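PDB 1VJK: molybdopterin converting factor, subunit 1 from Pyrococcus furiosus, which probably acts as the small, ubiquitin-like sulfur-carrier subunit in the making of molybdopterin, the organic part of the molybdenum cofactor. Local coordinates for residues G36-V39 / R40-I43. Numbering follows the deposited sequence.
Sequences GARV and RDLI
R40 comes first, running beside R38 at the start of helix 39-49, its CG 4.2 Å from R38 CB. R38 NH1 and R40 NE stand 5.2 Å apart, and both form salt bridges with OD1 of D80, so the shared carboxylate probably offsets their like charges. One residue on, D41 turns back over the N-cap residue R38. With its CG anti to the carbonyl carbon (chi1 -53°), the carboxylate swings toward the incoming chain, and OD2 accepts the backbone N-H of R38 at 2.8 Å, on its anti side and 25° out of the carboxylate plane. The same oxygen lies 3.5 Å from CA of A37. Only half of a capping box is present: the D41 carboxylate takes the N-H of the N-cap residue, but the return bond, from D41 N, is weak and goes to the backbone O of R38, not to its side chain. Replacing D41 with an alanine would probably leave the R38 N-H without this acceptor and let the turn before the helix loosen. L42 N then reaches R38 O at 3.1 Å in the first full helical bond, while its side chain heads for the sheet, packing on I31, L33, V12 and V14. I43 N bonds V39 O at 3.0 Å, and I43 CD1 meets V39 CG1 at 4.0 Å, the two side chains slanting past one another; V39 also rests on I70 and V72, I43 on W79. Chemically, a carboxylate in the first turn binds a backbone N-H and, if ionised as expected, probably sets negative charge at the helix's N-terminal end, where it would suit the helix dipole.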
loop_
_atom_site.group_PDB
_atom_site.type_symbol
_atom_site.label_atom_id
_atom_site.label_comp_id
_atom_site.label_asym_id
_atom_site.label_seq_id
_atom_site.Cartn_x
_atom_site.Cartn_y
_atom_site.Cartn_z
ATOM N N GLY A 36 -2.450 13.776 -7.913
ATOM C CA GLY A 36 -3.284 13.994 -6.738
ATOM C C GLY A 36 -3.574 12.728 -5.952
ATOM O O GLY A 36 -4.310 12.757 -4.950
ATOM N N ALA A 37 -3.010 11.609 -6.383
ATOM C CA ALA A 37 -3.290 10.352 -5.713
ATOM C C ALA A 37 -2.949 10.393 -4.254
ATOM O O ALA A 37 -1.925 10.961 -3.840
ATOM C CB ALA A 37 -2.515 9.197 -6.387
ATOM N N ARG A 38 -3.815 9.742 -3.479
ATOM C CA ARG A 38 -3.664 9.617 -2.043
ATOM C C ARG A 38 -3.409 8.163 -1.654
ATOM O O ARG A 38 -3.637 7.231 -2.443
ATOM C CB ARG A 38 -4.938 10.083 -1.353
ATOM C CG ARG A 38 -5.229 11.542 -1.549
ATOM C CD ARG A 38 -6.542 11.939 -0.919
ATOM N NE ARG A 38 -6.890 13.298 -1.307
ATOM C CZ ARG A 38 -7.909 13.967 -0.795
ATOM N NH1 ARG A 38 -8.670 13.360 0.115
ATOM N NH2 ARG A 38 -8.166 15.202 -1.202
ATOM N N VAL A 39 -2.980 7.933 -0.419
ATOM C CA VAL A 39 -2.803 6.570 0.082
ATOM C C VAL A 39 -4.042 5.691 -0.180
ATOM O O VAL A 39 -3.920 4.538 -0.649
ATOM C CB VAL A 39 -2.403 6.585 1.574
ATOM C CG1 VAL A 39 -2.569 5.218 2.243
ATOM C CG2 VAL A 39 -0.971 7.098 1.721
ATOM N N ARG A 40 -5.245 6.225 0.074
ATOM C CA ARG A 40 -6.441 5.413 -0.159
ATOM C C ARG A 40 -6.581 4.973 -1.640
ATOM O O ARG A 40 -7.095 3.878 -1.921
ATOM C CB ARG A 40 -7.703 6.140 0.338
ATOM C CG ARG A 40 -8.059 7.398 -0.440
ATOM C CD ARG A 40 -9.421 7.950 -0.028
ATOM N NE ARG A 40 -9.486 8.432 1.372
ATOM C CZ ARG A 40 -10.056 7.784 2.378
ATOM N NH1 ARG A 40 -10.615 6.579 2.219
ATOM N NH2 ARG A 40 -10.086 8.373 3.579
ATOM N N ASP A 41 -6.130 5.822 -2.571
ATOM C CA ASP A 41 -6.212 5.474 -4.007
ATOM C C ASP A 41 -5.238 4.377 -4.319
ATOM O O ASP A 41 -5.553 3.480 -5.112
ATOM C CB ASP A 41 -5.937 6.686 -4.893
ATOM C CG ASP A 41 -6.819 7.885 -4.542
ATOM O OD1 ASP A 41 -8.039 7.739 -4.384
ATOM O OD2 ASP A 41 -6.308 9.017 -4.437
ATOM N N LEU A 42 -4.071 4.419 -3.700
ATOM C CA LEU A 42 -3.095 3.345 -3.885
ATOM C C LEU A 42 -3.622 2.009 -3.351
ATOM O O LEU A 42 -3.484 0.975 -4.031
ATOM C CB LEU A 42 -1.785 3.711 -3.190
ATOM C CG LEU A 42 -0.729 2.607 -3.164
ATOM C CD1 LEU A 42 -0.319 2.161 -4.617
ATOM C CD2 LEU A 42 0.476 3.060 -2.335
ATOM N N ILE A 43 -4.266 2.027 -2.184
ATOM C CA ILE A 43 -4.849 0.808 -1.639
ATOM C C ILE A 43 -5.883 0.242 -2.610
ATOM O O ILE A 43 -5.907 -0.988 -2.874
ATOM C CB ILE A 43 -5.453 1.084 -0.259
ATOM C CG1 ILE A 43 -4.327 1.333 0.732
ATOM C CG2 ILE A 43 -6.351 -0.102 0.198
ATOM C CD1 ILE A 43 -4.786 1.850 2.134
#